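Long-range contacts in ATP-citrate lyase beta-subunit (Chlorobium limicola, PDB 6HXJ), which probably serves as one subunit of an ATP-dependent lyase that cleaves citrate with CoA to give oxaloacetate and acetyl-CoA: residues V107-G111 / A184-E188; E163-V168 / D198-A202. All coordinates share one frame; numbering follows the deposited sequence.

Contact 1: V107-G111 / A184-E188; sequences VSIIG and AQSIE
Val107 meets Glu188 through its carbonyl, at one end of an antiparallel strand pair whose axes run at 166°; the two are neighbouring strands of the antiparallel sheet of the ATP-grasp domain. Ser108 and Glu188 form a non-hydrogen-bonded pair: Ser108 CB packs against Glu188 CG at 3.8 Å, while Ser108 OG bonds to Tyr106. Ile109 and Ile187 are the hydrogen-bonded pair. Ile109 N donates to Ile187 O over 2.9 Å, and Ile187 N returns a bond to Ile109 O at 3.0 Å. On the face covered by helix 163-181 their side chains lie alongside each other, pointing the same way. Ile109 CG1 is anti to the backbone N (chi1 179°), and it is the other branch, CG2, that approaches Ile187 CB at 3.9 Å. At Ile110 the methyl CG2 touches Ser186 CB at 3.8 Å, on the same face as Ser108. Gly111 N then bonds to Gln185 O at 2.8 Å; on its other neighbour, strand 200-210, Gln185 and Ser186 face Asn209 in a classic beta bulge. Backbone bonds thus join Ile109 to Ile187 and Gly111 to Gln185, whereas Ser108 and Ile110 turn theirs to strand 115-121, and the side chains add mainly apolar contact.

Contact 2: E163-V168 / D198-A202; sequences EIAERV and DMRFA
Met199 lies over one face of the Arg167 guanidinium. Met199 CB sits 3.5 Å above the plane of that group, over its centre, with Arg167 CZ 3.6 Å from Met199 CB. Farther along the methionine, bends at chi2 (-73°) and chi3 bring the methyl back over the helix, where Met199 CE comes to 3.4 Å from Arg167 NE. This is van der Waals contact, and no hydrogen bond crosses between the segments.

The same methyl makes further apolar contacts. It lies 3.7 Å from Glu163 CB and 3.9 Å from Ile164 CG1, and the methionine chain crosses both of those side chains at about a right angle. Met199 sits in the hairpin joining strands 184-195 and 200-210, where Met199 and Arg200 both face Arg195 in a G1 beta bulge. The positive phi of Met199 (77°) is the backbone sign of that bulge. Helix 163-181 packs across the hairpin end of the sheet in the ATP-grasp region, the local axes of helix and strand being 11.0 Å apart and inclined at 41°.

Contacts round the Phe201 ring form a third group. At its rim, Arg167 CD lies in the ring plane and Ile164 CG2 close to it, the latter 3.7 Å from Phe201 CZ. Arg167 CB reaches Phe201 CE1 at 3.6 Å from an oblique direction, and Val168 CG2 approaches similarly. Because the arginine chain is extended from CG to NE, its methylenes run past the phenylalanine before the guanidinium reaches Met199. Beyond the two segments, Pro19 and Ile194 also touch Phe201, while Val168 packs on Ala155 of helix 148-158.

Contacts 1 and 2 lie with their centres 20 Å apart, and their nearest atoms are about 6 Å from each other without touching. Along the chain the segments alternate: 107-111, 163-168, 184-188, 198-202. Both contacts involve the same antiparallel sheet, in which strand 184-195 lies between strands 104-112 and 200-210. Contact 1 joins two neighbouring strands, whereas contact 2 sets the beginning of helix 163-181 against the start of strand 200-210. That helix also connects the two contacts, since farther along it Leu175 packs on Ile187 and Phe179 on Ile109. Helix and sheet therefore meet at both places within the ATP-grasp domain, as parts of one layered unit.

Contact 1: V107-G111 / A184-E188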
loop_
_atom_site.group_PDB
_atom_site.type_symbol
_atom_site.label_atom_id
_atom_site.label_comp_id
_atom_site.label_asym_id
_atom_site.label_seq_id
_atom_site.Cartn_x
_atom_site.Cartn_y
_atom_site.Cartn_z
ATOM N N VAL A 107 -66.955 -30.303 -27.254
ATOM C CA VAL A 107 -66.506 -29.078 -26.587
ATOM C C VAL A 107 -65.142 -28.735 -27.152
ATOM O O VAL A 107 -64.287 -29.600 -27.259
ATOM C CB VAL A 107 -66.406 -29.122 -25.033
ATOM C CG1 VAL A 107 -65.812 -27.824 -24.501
ATOM C CG2 VAL A 107 -67.734 -29.429 -24.360
ATOM N N SER A 108 -64.931 -27.480 -27.495
ATOM C CA SER A 108 -63.648 -26.974 -27.935
ATOM C C SER A 108 -63.597 -25.504 -27.654
ATOM O O SER A 108 -64.595 -24.795 -27.821
ATOM C CB SER A 108 -63.395 -27.235 -29.416
ATOM O OG SER A 108 -64.194 -26.411 -30.247
ATOM N N ILE A 109 -62.428 -25.050 -27.223
ATOM C CA ILE A 109 -62.104 -23.648 -26.965
ATOM C C ILE A 109 -60.851 -23.305 -27.800
ATOM O O ILE A 109 -59.805 -23.920 -27.614
ATOM C CB ILE A 109 -62.042 -23.314 -25.446
ATOM C CG1 ILE A 109 -61.686 -21.857 -25.209
ATOM C CG2 ILE A 109 -61.144 -24.247 -24.637
ATOM C CD1 ILE A 109 -62.435 -21.217 -24.068
ATOM N N ILE A 110 -61.039 -22.468 -28.825
ATOM C CA ILE A 110 -60.002 -22.113 -29.794
ATOM C C ILE A 110 -59.724 -20.637 -29.686
ATOM O O ILE A 110 -60.649 -19.829 -29.833
ATOM C CB ILE A 110 -60.371 -22.580 -31.236
ATOM C CG1 ILE A 110 -61.750 -21.984 -31.673
ATOM C CG2 ILE A 110 -60.382 -24.108 -31.289
ATOM C CD1 ILE A 110 -62.558 -22.633 -32.831
ATOM N N GLY A 111 -58.475 -20.290 -29.358
ATOM C CA GLY A 111 -58.065 -18.907 -29.174
ATOM C C GLY A 111 -58.080 -18.099 -30.452
ATOM O O GLY A 111 -57.950 -18.661 -31.545
ATOM N N ALA A 184 -53.184 -21.895 -23.167
ATOM C CA ALA A 184 -53.523 -22.755 -24.300
ATOM C C ALA A 184 -53.777 -21.950 -25.538
ATOM O O ALA A 184 -54.151 -20.794 -25.441
ATOM C CB ALA A 184 -54.742 -23.613 -23.983
ATOM N N GLN A 185 -53.604 -22.559 -26.702
ATOM C CA GLN A 185 -53.933 -21.991 -28.001
ATOM C C GLN A 185 -55.308 -22.560 -28.369
ATOM O O GLN A 185 -56.155 -21.878 -28.942
ATOM C CB GLN A 185 -52.872 -22.365 -29.031
ATOM C CG GLN A 185 -51.552 -21.655 -28.740
ATOM C CD GLN A 185 -50.335 -22.240 -29.425
ATOM O OE1 GLN A 185 -50.274 -23.415 -29.805
ATOM N NE2 GLN A 185 -49.305 -21.427 -29.537
ATOM N N SER A 186 -55.551 -23.804 -27.967
ATOM C CA SER A 186 -56.785 -24.538 -28.213
ATOM C C SER A 186 -56.845 -25.843 -27.405
ATOM O O SER A 186 -55.812 -26.444 -27.102
ATOM C CB SER A 186 -56.962 -24.846 -29.703
ATOM O OG SER A 186 -55.916 -25.664 -30.199
ATOM N N ILE A 187 -58.080 -26.273 -27.071
ATOM C CA ILE A 187 -58.423 -27.509 -26.351
ATOM C C ILE A 187 -59.674 -28.077 -27.023
ATOM O O ILE A 187 -60.674 -27.367 -27.095
ATOM C CB ILE A 187 -58.685 -27.230 -24.843
ATOM C CG1 ILE A 187 -57.479 -26.531 -24.139
ATOM C CG2 ILE A 187 -59.110 -28.524 -24.125
ATOM C CD1 ILE A 187 -57.780 -25.802 -22.821
ATOM N N GLU A 188 -59.618 -29.330 -27.507
ATOM C CA GLU A 188 -60.714 -29.977 -28.211
ATOM C C GLU A 188 -61.037 -31.307 -27.545
ATOM O O GLU A 188 -60.163 -32.164 -27.413
ATOM C CB GLU A 188 -60.387 -30.152 -29.708
ATOM C CG GLU A 188 -61.619 -30.382 -30.567
ATOM C CD GLU A 188 -61.554 -31.505 -31.586
ATOM O OE1 GLU A 188 -61.181 -32.641 -31.209
ATOM O OE2 GLU A 188 -61.936 -31.261 -32.754
#

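Contact 2: E163-V168 / D198-A202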
loop_
_atom_site.group_PDB
_atom_site.type_symbol
_atom_site.label_atom_id
_atom_site.label_comp_id
_atom_site.label_asym_id
_atom_site.label_seq_id
_atom_site.Cartn_x
_atom_site.Cartn_y
_atom_site.Cartn_z
ATOM N N GLU A 163 -80.784 -30.118 -15.431
ATOM C CA GLU A 163 -79.638 -30.641 -14.680
ATOM C C GLU A 163 -78.365 -30.835 -15.483
ATOM O O GLU A 163 -77.289 -30.600 -14.935
ATOM C CB GLU A 163 -79.991 -31.948 -13.961
ATOM C CG GLU A 163 -80.104 -31.804 -12.448
ATOM C CD GLU A 163 -80.979 -32.815 -11.717
ATOM O OE1 GLU A 163 -80.886 -34.025 -12.027
ATOM O OE2 GLU A 163 -81.721 -32.400 -10.795
ATOM N N ILE A 164 -78.443 -31.264 -16.746
ATOM C CA ILE A 164 -77.213 -31.484 -17.519
ATOM C C ILE A 164 -76.633 -30.163 -18.025
ATOM O O ILE A 164 -75.425 -30.030 -18.144
ATOM C CB ILE A 164 -77.523 -32.467 -18.689
ATOM C CG1 ILE A 164 -78.474 -33.592 -18.271
ATOM C CG2 ILE A 164 -76.260 -33.031 -19.333
ATOM C CD1 ILE A 164 -79.780 -33.571 -18.987
ATOM N N ALA A 165 -77.511 -29.215 -18.373
ATOM C CA ALA A 165 -77.121 -27.922 -18.921
ATOM C C ALA A 165 -76.221 -27.226 -17.957
ATOM O O ALA A 165 -75.145 -26.792 -18.349
ATOM C CB ALA A 165 -78.345 -27.080 -19.197
ATOM N N GLU A 166 -76.629 -27.168 -16.685
ATOM C CA GLU A 166 -75.831 -26.574 -15.624
ATOM C C GLU A 166 -74.513 -27.313 -15.546
ATOM O O GLU A 166 -73.465 -26.685 -15.573
ATOM C CB GLU A 166 -76.571 -26.670 -14.287
ATOM C CG GLU A 166 -77.929 -25.988 -14.289
ATOM C CD GLU A 166 -78.735 -26.134 -13.014
ATOM O OE1 GLU A 166 -78.221 -25.740 -11.942
ATOM O OE2 GLU A 166 -79.894 -26.605 -13.091
ATOM N N ARG A 167 -74.576 -28.652 -15.505
ATOM C CA ARG A 167 -73.419 -29.533 -15.449
ATOM C C ARG A 167 -72.467 -29.267 -16.589
ATOM O O ARG A 167 -71.273 -29.119 -16.352
ATOM C CB ARG A 167 -73.864 -30.996 -15.457
ATOM C CG ARG A 167 -74.270 -31.506 -14.092
ATOM C CD ARG A 167 -74.694 -32.953 -14.157
ATOM N NE ARG A 167 -75.437 -33.355 -12.958
ATOM C CZ ARG A 167 -74.904 -33.972 -11.905
ATOM N NH1 ARG A 167 -75.663 -34.306 -10.872
ATOM N NH2 ARG A 167 -73.610 -34.273 -11.886
ATOM N N VAL A 168 -72.990 -29.169 -17.810
ATOM C CA VAL A 168 -72.215 -28.856 -18.995
ATOM C C VAL A 168 -71.603 -27.480 -18.794
ATOM O O VAL A 168 -70.395 -27.341 -18.937
ATOM C CB VAL A 168 -73.071 -28.938 -20.269
ATOM C CG1 VAL A 168 -72.393 -28.249 -21.435
ATOM C CG2 VAL A 168 -73.371 -30.388 -20.626
ATOM N N ASP A 198 -75.579 -42.407 -13.132
ATOM C CA ASP A 198 -75.063 -41.696 -11.959
ATOM C C ASP A 198 -74.691 -40.223 -12.220
ATOM O O ASP A 198 -74.394 -39.519 -11.259
ATOM C CB ASP A 198 -73.884 -42.462 -11.319
ATOM C CG ASP A 198 -72.718 -42.714 -12.249
ATOM O OD1 ASP A 198 -72.887 -43.485 -13.223
ATOM O OD2 ASP A 198 -71.625 -42.191 -11.975
ATOM N N MET A 199 -74.772 -39.750 -13.493
ATOM C CA MET A 199 -74.476 -38.385 -13.969
ATOM C C MET A 199 -72.971 -38.088 -14.077
ATOM O O MET A 199 -72.582 -36.918 -14.123
ATOM C CB MET A 199 -75.204 -37.290 -13.156
ATOM C CG MET A 199 -76.669 -37.143 -13.510
ATOM S SD MET A 199 -76.950 -36.361 -15.122
ATOM C CE MET A 199 -77.953 -34.970 -14.640
ATOM N N ARG A 200 -72.141 -39.130 -14.181
ATOM C CA ARG A 200 -70.698 -38.938 -14.312
ATOM C C ARG A 200 -70.255 -38.618 -15.747
ATOM O O ARG A 200 -70.583 -39.355 -16.680
ATOM C CB ARG A 200 -69.913 -40.133 -13.749
ATOM C CG ARG A 200 -69.201 -39.833 -12.434
ATOM C CD ARG A 200 -68.456 -41.052 -11.932
ATOM N NE ARG A 200 -68.564 -41.205 -10.479
ATOM C CZ ARG A 200 -68.508 -42.371 -9.838
ATOM N NH1 ARG A 200 -68.356 -43.503 -10.515
ATOM N NH2 ARG A 200 -68.615 -42.413 -8.517
ATOM N N PHE A 201 -69.471 -37.537 -15.904
ATOM C CA PHE A 201 -68.924 -37.072 -17.172
ATOM C C PHE A 201 -67.453 -37.502 -17.317
ATOM O O PHE A 201 -66.764 -37.710 -16.312
ATOM C CB PHE A 201 -69.009 -35.546 -17.238
ATOM C CG PHE A 201 -70.346 -34.926 -17.568
ATOM C CD1 PHE A 201 -71.257 -34.628 -16.565
ATOM C CD2 PHE A 201 -70.653 -34.548 -18.872
ATOM C CE1 PHE A 201 -72.471 -34.007 -16.865
ATOM C CE2 PHE A 201 -71.870 -33.929 -19.171
ATOM C CZ PHE A 201 -72.771 -33.668 -18.166
ATOM N N ALA A 202 -66.974 -37.624 -18.566
ATOM C CA ALA A 202 -65.588 -37.964 -18.898
ATOM C C ALA A 202 -65.199 -37.403 -20.255
ATOM O O ALA A 202 -65.935 -37.541 -21.232
ATOM C CB ALA A 202 -65.368 -39.473 -18.886
#